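Local coordinates for protein Pcdhgb2 (Mus musculus, PDB 5SZR) that is predicted to act as a calcium-dependent cell-adhesion protein that may help establish and maintain specific neuronal connections in the brain, at residues R343-V354 with T386-G396; N364-S375 with R402-G413. One frame throughout, in Å; residues are numbered along the deposited sequence.

Contact 1: R343-V354 with T386-G396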
loop_
_atom_site.group_PDB
_atom_site.type_symbol
_atom_site.label_atom_id
_atom_site.label_comp_id
_atom_site.label_asym_id
_atom_site.label_seq_id
_atom_site.Cartn_x
_atom_site.Cartn_y
_atom_site.Cartn_z
ATOM N N ARG A 343 69.063 15.965 50.932
ATOM C CA ARG A 343 68.884 17.412 50.926
ATOM C C ARG A 343 69.568 18.058 49.731
ATOM O O ARG A 343 69.089 19.076 49.218
ATOM C CB ARG A 343 69.405 18.015 52.230
ATOM C CG ARG A 343 68.496 17.772 53.420
ATOM C CD ARG A 343 68.997 18.489 54.665
ATOM N NE ARG A 343 67.900 19.115 55.395
ATOM C CZ ARG A 343 67.603 20.410 55.325
ATOM N NH1 ARG A 343 68.330 21.219 54.565
ATOM N NH2 ARG A 343 66.582 20.895 56.020
ATOM N N ALA A 344 70.675 17.485 49.272
ATOM C CA ALA A 344 71.372 17.976 48.089
ATOM C C ALA A 344 70.664 17.615 46.776
ATOM O O ALA A 344 71.312 17.732 45.723
ATOM C CB ALA A 344 72.805 17.441 48.071
ATOM N N ALA A 345 69.401 17.190 46.797
ATOM C CA ALA A 345 68.714 16.814 45.568
ATOM C C ALA A 345 68.559 18.016 44.648
ATOM O O ALA A 345 68.128 19.090 45.075
ATOM C CB ALA A 345 67.342 16.217 45.885
ATOM N N GLU A 346 68.919 17.829 43.383
ATOM C CA GLU A 346 68.726 18.847 42.367
ATOM C C GLU A 346 67.268 18.859 41.910
ATOM O O GLU A 346 66.590 17.828 41.960
ATOM C CB GLU A 346 69.640 18.585 41.173
ATOM C CG GLU A 346 71.085 18.293 41.541
ATOM C CD GLU A 346 71.821 19.514 42.059
ATOM O OE1 GLU A 346 71.464 20.643 41.656
ATOM O OE2 GLU A 346 72.757 19.345 42.870
ATOM N N PRO A 347 66.760 20.013 41.473
ATOM C CA PRO A 347 65.375 20.074 40.992
ATOM C C PRO A 347 65.115 19.020 39.924
ATOM O O PRO A 347 65.944 18.780 39.045
ATOM C CB PRO A 347 65.261 21.495 40.430
ATOM C CG PRO A 347 66.263 22.279 41.210
ATOM C CD PRO A 347 67.410 21.336 41.452
ATOM N N GLY A 348 63.953 18.378 40.020
ATOM C CA GLY A 348 63.605 17.273 39.156
ATOM C C GLY A 348 63.803 15.908 39.779
ATOM O O GLY A 348 63.367 14.908 39.189
ATOM N N TYR A 349 64.450 15.842 40.944
ATOM C CA TYR A 349 64.622 14.585 41.663
ATOM C C TYR A 349 63.276 13.913 41.884
ATOM O O TYR A 349 62.358 14.511 42.452
ATOM C CB TYR A 349 65.314 14.847 43.008
ATOM C CG TYR A 349 65.561 13.604 43.837
ATOM C CD1 TYR A 349 66.788 12.956 43.801
ATOM C CD2 TYR A 349 64.565 13.077 44.653
ATOM C CE1 TYR A 349 67.015 11.817 44.549
ATOM C CE2 TYR A 349 64.784 11.941 45.404
ATOM C CZ TYR A 349 66.008 11.316 45.349
ATOM O OH TYR A 349 66.223 10.183 46.098
ATOM N N LEU A 350 63.163 12.663 41.439
ATOM C CA LEU A 350 61.907 11.922 41.533
ATOM C C LEU A 350 61.779 11.313 42.926
ATOM O O LEU A 350 62.450 10.326 43.247
ATOM C CB LEU A 350 61.841 10.843 40.455
ATOM C CG LEU A 350 60.586 9.969 40.513
ATOM C CD1 LEU A 350 59.351 10.780 40.146
ATOM C CD2 LEU A 350 60.724 8.744 39.621
ATOM N N VAL A 351 60.918 11.901 43.758
ATOM C CA VAL A 351 60.699 11.369 45.102
ATOM C C VAL A 351 59.921 10.064 45.031
ATOM O O VAL A 351 60.328 9.042 45.596
ATOM C CB VAL A 351 59.974 12.406 45.977
ATOM C CG1 VAL A 351 59.698 11.834 47.358
ATOM C CG2 VAL A 351 60.788 13.679 46.068
ATOM N N THR A 352 58.789 10.082 44.337
ATOM C CA THR A 352 57.997 8.884 44.105
ATOM C C THR A 352 57.017 9.187 42.981
ATOM O O THR A 352 56.952 10.307 42.465
ATOM C CB THR A 352 57.271 8.425 45.376
ATOM O OG1 THR A 352 56.604 7.182 45.125
ATOM C CG2 THR A 352 56.245 9.462 45.814
ATOM N N LYS A 353 56.250 8.172 42.605
ATOM C CA LYS A 353 55.311 8.277 41.498
ATOM C C LYS A 353 54.019 7.597 41.911
ATOM O O LYS A 353 54.011 6.392 42.181
ATOM C CB LYS A 353 55.891 7.634 40.237
ATOM C CG LYS A 353 54.979 7.650 39.033
ATOM C CD LYS A 353 55.719 7.086 37.837
ATOM C CE LYS A 353 54.811 6.863 36.655
ATOM N NZ LYS A 353 55.598 6.338 35.507
ATOM N N VAL A 354 52.937 8.368 41.989
ATOM C CA VAL A 354 51.626 7.774 42.211
ATOM C C VAL A 354 51.228 6.996 40.965
ATOM O O VAL A 354 51.294 7.515 39.844
ATOM C CB VAL A 354 50.592 8.854 42.557
ATOM C CG1 VAL A 354 49.288 8.220 43.004
ATOM C CG2 VAL A 354 51.137 9.773 43.636
ATOM N N THR A 386 51.203 12.496 34.923
ATOM C CA THR A 386 52.136 11.423 35.244
ATOM C C THR A 386 52.043 10.961 36.694
ATOM O O THR A 386 52.344 9.797 36.987
ATOM C CB THR A 386 53.570 11.866 34.937
ATOM O OG1 THR A 386 53.928 12.955 35.795
ATOM C CG2 THR A 386 53.685 12.317 33.488
ATOM N N GLY A 387 51.613 11.824 37.608
ATOM C CA GLY A 387 51.648 11.443 39.005
ATOM C C GLY A 387 53.048 11.313 39.563
ATOM O O GLY A 387 53.242 10.658 40.592
ATOM N N GLU A 388 54.033 11.905 38.891
ATOM C CA GLU A 388 55.401 11.918 39.385
ATOM C C GLU A 388 55.567 13.047 40.390
ATOM O O GLU A 388 55.203 14.196 40.114
ATOM C CB GLU A 388 56.383 12.089 38.225
ATOM C CG GLU A 388 56.291 10.997 37.172
ATOM C CD GLU A 388 57.094 11.317 35.926
ATOM O OE1 GLU A 388 57.568 12.467 35.805
ATOM O OE2 GLU A 388 57.250 10.421 35.069
ATOM N N VAL A 389 56.102 12.715 41.560
ATOM C CA VAL A 389 56.358 13.680 42.621
ATOM C C VAL A 389 57.835 14.039 42.560
ATOM O O VAL A 389 58.698 13.211 42.871
ATOM C CB VAL A 389 55.976 13.118 43.996
ATOM C CG1 VAL A 389 56.368 14.094 45.106
ATOM C CG2 VAL A 389 54.490 12.791 44.042
ATOM N N ARG A 390 58.135 15.270 42.157
ATOM C CA ARG A 390 59.507 15.727 42.015
ATOM C C ARG A 390 59.749 16.952 42.886
ATOM O O ARG A 390 58.821 17.684 43.241
ATOM C CB ARG A 390 59.833 16.051 40.550
ATOM C CG ARG A 390 59.763 14.830 39.643
ATOM C CD ARG A 390 59.821 15.172 38.160
ATOM N NE ARG A 390 59.720 13.961 37.349
ATOM C CZ ARG A 390 60.763 13.268 36.902
ATOM N NH1 ARG A 390 61.996 13.670 37.176
ATOM N NH2 ARG A 390 60.574 12.171 36.181
ATOM N N THR A 391 61.013 17.162 43.247
ATOM C CA THR A 391 61.398 18.440 43.826
ATOM C C THR A 391 61.373 19.502 42.736
ATOM O O THR A 391 61.776 19.251 41.598
ATOM C CB THR A 391 62.792 18.368 44.457
ATOM O OG1 THR A 391 63.768 18.106 43.443
ATOM C CG2 THR A 391 62.857 17.267 45.513
ATOM N N ALA A 392 60.877 20.689 43.081
ATOM C CA ALA A 392 60.778 21.775 42.120
ATOM C C ALA A 392 61.817 22.864 42.334
ATOM O O ALA A 392 62.019 23.687 41.435
ATOM C CB ALA A 392 59.376 22.399 42.155
ATOM N N ARG A 393 62.474 22.890 43.490
ATOM C CA ARG A 393 63.484 23.894 43.777
ATOM C C ARG A 393 64.496 23.302 44.747
ATOM O O ARG A 393 64.206 22.342 45.469
ATOM C CB ARG A 393 62.860 25.168 44.362
ATOM C CG ARG A 393 62.335 25.004 45.782
ATOM C CD ARG A 393 62.004 26.345 46.411
ATOM N NE ARG A 393 61.903 26.256 47.867
ATOM C CZ ARG A 393 60.759 26.138 48.533
ATOM N NH1 ARG A 393 60.768 26.066 49.858
ATOM N NH2 ARG A 393 59.606 26.099 47.873
ATOM N N ALA A 394 65.695 23.879 44.750
ATOM C CA ALA A 394 66.707 23.449 45.701
ATOM C C ALA A 394 66.203 23.671 47.119
ATOM O O ALA A 394 65.586 24.697 47.424
ATOM C CB ALA A 394 68.017 24.202 45.476
ATOM N N LEU A 395 66.445 22.691 47.982
ATOM C CA LEU A 395 65.986 22.785 49.359
ATOM C C LEU A 395 66.686 23.935 50.076
ATOM O O LEU A 395 67.910 24.078 50.004
ATOM C CB LEU A 395 66.242 21.464 50.082
ATOM C CG LEU A 395 65.506 21.290 51.406
ATOM C CD1 LEU A 395 64.013 21.436 51.199
ATOM C CD2 LEU A 395 65.837 19.940 52.008
ATOM N N GLY A 396 65.896 24.771 50.759
ATOM C CA GLY A 396 66.439 25.912 51.462
ATOM C C GLY A 396 66.753 25.613 52.917
ATOM O O GLY A 396 66.321 24.609 53.482
HETATM O O HOH W 1 50.820 7.009 37.276
#

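Contact 2: N364-S375 with R402-G413. With CA (calcium ion), chain R; MAN (alpha-D-mannopyranose), chain U; MAN (alpha-D-mannopyranose), chain B.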
loop_
_atom_site.group_PDB
_atom_site.type_symbol
_atom_site.label_atom_id
_atom_site.label_comp_id
_atom_site.label_asym_id
_atom_site.label_seq_id
_atom_site.Cartn_x
_atom_site.Cartn_y
_atom_site.Cartn_z
ATOM N N ASN A 364 36.136 8.979 31.277
ATOM C CA ASN A 364 35.799 8.393 32.569
ATOM C C ASN A 364 37.000 7.719 33.225
ATOM O O ASN A 364 36.978 7.473 34.435
ATOM C CB ASN A 364 34.649 7.391 32.411
ATOM C CG ASN A 364 33.328 8.057 32.051
ATOM O OD1 ASN A 364 33.009 9.140 32.539
ATOM N ND2 ASN A 364 32.550 7.401 31.192
ATOM N N ALA A 365 38.059 7.429 32.458
ATOM C CA ALA A 365 39.260 6.815 33.015
ATOM C C ALA A 365 40.524 7.611 32.699
ATOM O O ALA A 365 41.629 7.074 32.821
ATOM C CB ALA A 365 39.412 5.374 32.516
ATOM N N TRP A 366 40.393 8.875 32.292
ATOM C CA TRP A 366 41.547 9.730 32.027
ATOM C C TRP A 366 41.966 10.391 33.339
ATOM O O TRP A 366 41.293 11.304 33.828
ATOM C CB TRP A 366 41.223 10.775 30.963
ATOM C CG TRP A 366 42.443 11.432 30.379
ATOM C CD1 TRP A 366 43.747 11.060 30.568
ATOM C CD2 TRP A 366 42.474 12.582 29.524
ATOM N NE1 TRP A 366 44.583 11.902 29.874
ATOM C CE2 TRP A 366 43.827 12.844 29.225
ATOM C CE3 TRP A 366 41.491 13.414 28.984
ATOM C CZ2 TRP A 366 44.220 13.902 28.409
ATOM C CZ3 TRP A 366 41.883 14.463 28.164
ATOM C CH2 TRP A 366 43.237 14.696 27.885
ATOM N N LEU A 367 43.074 9.937 33.906
ATOM C CA LEU A 367 43.433 10.333 35.259
ATOM C C LEU A 367 44.287 11.592 35.265
ATOM O O LEU A 367 45.116 11.808 34.377
ATOM C CB LEU A 367 44.161 9.195 35.972
ATOM C CG LEU A 367 43.320 7.921 35.989
ATOM C CD1 LEU A 367 43.925 6.891 36.922
ATOM C CD2 LEU A 367 41.868 8.231 36.368
ATOM N N SER A 368 44.059 12.430 36.271
ATOM C CA SER A 368 44.840 13.633 36.493
ATOM C C SER A 368 45.124 13.739 37.982
ATOM O O SER A 368 44.273 13.387 38.806
ATOM C CB SER A 368 44.112 14.884 36.003
ATOM O OG SER A 368 43.110 15.270 36.927
ATOM N N TYR A 369 46.313 14.235 38.316
ATOM C CA TYR A 369 46.846 14.204 39.671
ATOM C C TYR A 369 46.968 15.624 40.206
ATOM O O TYR A 369 47.510 16.500 39.527
ATOM C CB TYR A 369 48.205 13.502 39.684
ATOM C CG TYR A 369 48.128 12.057 39.237
ATOM C CD1 TYR A 369 48.067 11.029 40.169
ATOM C CD2 TYR A 369 48.105 11.722 37.885
ATOM C CE1 TYR A 369 47.991 9.709 39.772
ATOM C CE2 TYR A 369 48.025 10.398 37.473
ATOM C CZ TYR A 369 47.964 9.397 38.421
ATOM O OH TYR A 369 47.889 8.081 38.024
ATOM N N HIS A 370 46.470 15.848 41.421
ATOM C CA HIS A 370 46.396 17.186 41.990
ATOM C C HIS A 370 46.887 17.184 43.429
ATOM O O HIS A 370 46.661 16.224 44.172
ATOM C CB HIS A 370 44.965 17.724 41.944
ATOM C CG HIS A 370 44.344 17.668 40.584
ATOM N ND1 HIS A 370 44.342 18.742 39.722
ATOM C CD2 HIS A 370 43.705 16.664 39.938
ATOM C CE1 HIS A 370 43.725 18.404 38.603
ATOM N NE2 HIS A 370 43.331 17.147 38.708
ATOM N N VAL A 371 47.561 18.267 43.814
ATOM C CA VAL A 371 47.948 18.504 45.201
ATOM C C VAL A 371 46.798 19.216 45.897
ATOM O O VAL A 371 46.422 20.327 45.508
ATOM C CB VAL A 371 49.238 19.335 45.292
ATOM C CG1 VAL A 371 49.497 19.761 46.745
ATOM C CG2 VAL A 371 50.422 18.549 44.753
ATOM N N LEU A 372 46.236 18.586 46.926
ATOM C CA LEU A 372 45.201 19.258 47.702
ATOM C C LEU A 372 45.795 20.076 48.843
ATOM O O LEU A 372 45.356 21.205 49.092
ATOM C CB LEU A 372 44.199 18.237 48.250
ATOM C CG LEU A 372 43.570 17.273 47.238
ATOM C CD1 LEU A 372 42.608 16.323 47.942
ATOM C CD2 LEU A 372 42.860 18.021 46.099
ATOM N N GLN A 373 46.794 19.528 49.536
ATOM C CA GLN A 373 47.452 20.209 50.640
ATOM C C GLN A 373 48.950 19.992 50.526
ATOM O O GLN A 373 49.399 18.915 50.120
ATOM C CB GLN A 373 46.950 19.700 51.994
ATOM C CG GLN A 373 45.480 19.957 52.253
ATOM C CD GLN A 373 44.960 19.211 53.465
ATOM O OE1 GLN A 373 45.661 18.384 54.054
ATOM N NE2 GLN A 373 43.722 19.498 53.846
ATOM N N ALA A 374 49.717 21.020 50.879
ATOM C CA ALA A 374 51.171 20.949 50.862
ATOM C C ALA A 374 51.717 21.735 52.041
ATOM O O ALA A 374 51.288 22.869 52.277
ATOM C CB ALA A 374 51.742 21.499 49.552
ATOM N N SER A 375 52.654 21.134 52.782
ATOM C CA SER A 375 53.276 21.857 53.888
ATOM C C SER A 375 54.152 23.000 53.397
ATOM O O SER A 375 54.413 23.938 54.156
ATOM C CB SER A 375 54.088 20.901 54.769
ATOM O OG SER A 375 54.955 20.089 53.997
ATOM N N ARG A 402 60.632 17.565 57.644
ATOM C CA ARG A 402 59.434 16.769 57.410
ATOM C C ARG A 402 58.463 17.544 56.531
ATOM O O ARG A 402 58.120 18.691 56.836
ATOM C CB ARG A 402 58.754 16.401 58.729
ATOM C CG ARG A 402 59.559 15.492 59.645
ATOM C CD ARG A 402 58.668 14.960 60.759
ATOM N NE ARG A 402 57.444 14.373 60.212
ATOM C CZ ARG A 402 57.175 13.072 60.199
ATOM N NH1 ARG A 402 58.037 12.211 60.727
ATOM N NH2 ARG A 402 56.036 12.633 59.673
ATOM N N GLN A 403 58.014 16.910 55.450
ATOM C CA GLN A 403 57.071 17.510 54.520
ATOM C C GLN A 403 55.887 16.575 54.318
ATOM O O GLN A 403 56.008 15.355 54.459
ATOM C CB GLN A 403 57.733 17.816 53.171
ATOM C CG GLN A 403 58.834 18.856 53.253
ATOM C CD GLN A 403 58.288 20.259 53.404
ATOM O OE1 GLN A 403 57.144 20.533 53.030
ATOM N NE2 GLN A 403 59.099 21.157 53.951
ATOM N N ARG A 404 54.741 17.154 53.980
ATOM C CA ARG A 404 53.518 16.380 53.820
ATOM C C ARG A 404 52.721 16.896 52.634
ATOM O O ARG A 404 52.464 18.100 52.532
ATOM C CB ARG A 404 52.667 16.438 55.088
ATOM C CG ARG A 404 51.284 15.838 54.937
ATOM C CD ARG A 404 50.492 16.026 56.218
ATOM N NE ARG A 404 49.149 15.469 56.127
ATOM C CZ ARG A 404 48.128 16.076 55.533
ATOM N NH1 ARG A 404 46.938 15.492 55.507
ATOM N NH2 ARG A 404 48.294 17.261 54.957
ATOM N N LEU A 405 52.331 15.979 51.747
ATOM C CA LEU A 405 51.494 16.272 50.590
ATOM C C LEU A 405 50.230 15.425 50.653
ATOM O O LEU A 405 50.303 14.215 50.898
ATOM C CB LEU A 405 52.224 15.977 49.275
ATOM C CG LEU A 405 53.378 16.821 48.737
ATOM C CD1 LEU A 405 53.763 16.294 47.365
ATOM C CD2 LEU A 405 53.009 18.284 48.649
ATOM N N LEU A 406 49.079 16.054 50.416
ATOM C CA LEU A 406 47.809 15.350 50.253
ATOM C C LEU A 406 47.425 15.446 48.782
ATOM O O LEU A 406 47.071 16.526 48.298
ATOM C CB LEU A 406 46.723 15.935 51.154
ATOM C CG LEU A 406 45.315 15.363 50.934
ATOM C CD1 LEU A 406 45.313 13.850 51.114
ATOM C CD2 LEU A 406 44.299 16.013 51.864
ATOM N N VAL A 407 47.497 14.323 48.074
ATOM C CA VAL A 407 47.316 14.303 46.628
ATOM C C VAL A 407 46.013 13.598 46.278
ATOM O O VAL A 407 45.546 12.698 46.987
ATOM C CB VAL A 407 48.504 13.631 45.909
ATOM C CG1 VAL A 407 49.803 14.346 46.246
ATOM C CG2 VAL A 407 48.585 12.157 46.275
ATOM N N ALA A 408 45.429 14.013 45.157
ATOM C CA ALA A 408 44.185 13.446 44.659
ATOM C C ALA A 408 44.380 13.026 43.211
ATOM O O ALA A 408 44.869 13.813 42.391
ATOM C CB ALA A 408 43.032 14.453 44.773
ATOM N N VAL A 409 44.007 11.790 42.900
ATOM C CA VAL A 409 43.954 11.309 41.525
ATOM C C VAL A 409 42.489 11.280 41.106
ATOM O O VAL A 409 41.672 10.583 41.721
ATOM C CB VAL A 409 44.625 9.932 41.379
ATOM C CG1 VAL A 409 44.182 8.984 42.487
ATOM C CG2 VAL A 409 44.353 9.345 40.011
ATOM N N ARG A 410 42.153 12.064 40.081
ATOM C CA ARG A 410 40.783 12.238 39.620
ATOM C C ARG A 410 40.638 11.729 38.192
ATOM O O ARG A 410 41.584 11.779 37.401
ATOM C CB ARG A 410 40.363 13.710 39.669
ATOM C CG ARG A 410 40.516 14.355 41.030
ATOM C CD ARG A 410 39.801 15.698 41.106
ATOM N NE ARG A 410 39.444 16.010 42.488
ATOM C CZ ARG A 410 40.000 16.972 43.217
ATOM N NH1 ARG A 410 40.935 17.754 42.695
ATOM N NH2 ARG A 410 39.601 17.162 44.467
ATOM N N ASP A 411 39.446 11.242 37.859
ATOM C CA ASP A 411 39.167 10.925 36.470
ATOM C C ASP A 411 38.537 12.142 35.791
ATOM O O ASP A 411 38.333 13.193 36.405
ATOM C CB ASP A 411 38.301 9.665 36.347
ATOM C CG ASP A 411 36.947 9.787 37.043
ATOM O OD1 ASP A 411 36.395 10.902 37.151
ATOM O OD2 ASP A 411 36.424 8.738 37.475
ATOM N N GLY A 412 38.239 12.008 34.506
ATOM C CA GLY A 412 37.701 13.123 33.756
ATOM C C GLY A 412 36.200 13.053 33.574
ATOM O O GLY A 412 35.641 13.735 32.714
ATOM N N GLY A 413 35.539 12.236 34.389
ATOM C CA GLY A 413 34.103 12.089 34.324
ATOM C C GLY A 413 33.369 13.272 34.921
ATOM O O GLY A 413 33.953 14.210 35.465
HETATM CA CA CA R . 36.242 6.368 36.366
HETATM C C1 MAN U . 38.664 13.415 45.024
HETATM C C2 MAN U . 38.253 13.304 46.497
HETATM C C3 MAN U . 36.743 13.075 46.581
HETATM C C4 MAN U . 36.007 14.200 45.858
HETATM C C5 MAN U . 36.456 14.208 44.389
HETATM C C6 MAN U . 35.832 15.321 43.574
HETATM O O2 MAN U . 38.498 14.545 47.177
HETATM O O3 MAN U . 36.284 12.963 47.919
HETATM O O4 MAN U . 34.599 14.001 45.936
HETATM O O5 MAN U . 37.902 14.379 44.330
HETATM O O6 MAN U . 36.660 15.538 42.435
HETATM C C1 MAN B . 46.375 10.990 54.140
HETATM C C2 MAN B . 44.971 11.589 54.054
HETATM C C3 MAN B . 44.853 12.742 55.056
HETATM C C4 MAN B . 45.203 12.272 56.478
HETATM C C5 MAN B . 46.603 11.632 56.513
HETATM C C6 MAN B . 46.893 10.958 57.852
HETATM O O2 MAN B . 43.979 10.624 54.431
HETATM O O3 MAN B . 43.559 13.344 55.042
HETATM O O4 MAN B . 45.181 13.379 57.364
HETATM O O5 MAN B . 46.730 10.612 55.467
HETATM O O6 MAN B . 48.233 10.468 57.844
HETATM O O HOH W 2 40.533 14.812 35.195
#

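Contact 1: R343-V354 with T386-G396
L350-K353 and E388-R390 pair as antiparallel neighbours, the B and E strands at the middle of one sheet in the Greek-key sandwich of the last extracellular cadherin domain, EC6. The pairing is a worked example of a classic beta bulge: V351 and T352 both face V389, whose carbonyl accepts a bond from V351 N at 2.7 Å and a weak one from T352 N. V389 N answers by donating to T352 O. On the interior side V351 CB packs against V389 CG1 (4.1 Å), with L425 and L423 of strand 418-428 closing over these two valines.

R390 organises the other face. Its CG turns away from its own carbonyl carbon (chi1 -64°) and the chain then runs straight to NE. NH1 thus reaches G348 O at 2.7 Å, in the carbonyl plane, though the bond is bent to 132°. NE and NH2 both grip E388 OE1, each at 3.0 Å and from the same side of the carboxylate plane, while L350 CD1 rests over one guanidinium face toward its rim. A leucine in place of R390 would probably leave the E388 carboxylate without its close cationic mate and G348 O without this donor. K353 NZ stands 4.4 Å from E388 OE2, too far for a salt bridge, yet with R390 it probably helps keep E388 ionised.

Contact 2: N364-S375 with R402-G413
V409 CG2 lies over one face of the Y369 ring, 4.1 Å from its centroid, in a CH-pi contact at the apolar centre of this antiparallel pair, strands C and F of the cadherin Greek-key sandwich. The valine's first torsion sets CG2 opposite its backbone N, which brings it against the ring face; L367 CD1 approaches the same methyl. A classic beta bulge at L372 and Q373 shifts the register by one, both amides donating to L406 O, and L372 turns its CD1 onto A408 CB (3.7 Å); beyond it A374 CB meets L405 CD2 at 3.6 Å.

The outer face becomes polar and meets sugars of the protein's own glycans. R404 NH2 gives Q373 OE1 a bond of 3.0 Å in the guanidinium plane, and R404 NH1 a weak one to a mannose O4. R410 lays one guanidinium face over A408 CB, while its NE donates to O5 of another mannose at 2.9 Å. Beyond the strand ends, the flanking loops reach the interdomain calcium ion, completed by N319, N321, D358 and D360. D411, whose carboxylate has another polar partner in L417, binds it through OD2 at 2.6 Å, and N364 through its backbone O at 2.3 Å.

Overall arrangement
Contacts 1 and 2 belong to one cadherin domain, the last of the four in this chain, and their centres lie 16 Å apart. Their segments alternate in sequence: 343-354, 364-375, 386-396, 402-413. Each contact pairs strands of a different sheet, so the chain changes sheet between each of these segments and the next, in keeping with the Greek-key sandwich of cadherin domains. Contact 1 lies in the sheet 324-327, 350-357, 388-391, 380-382; contact 2 in the sheet 335-342, 418-428, 402-410, 368-374. They meet in the interior, where the Y369 ring packs on V354 and G387, and V389 on L405. This packing joins two sheets that both lead into calcium ligands at the preceding domain's junction: D358 and D360 after strand 350-357, D411 after strand 402-410.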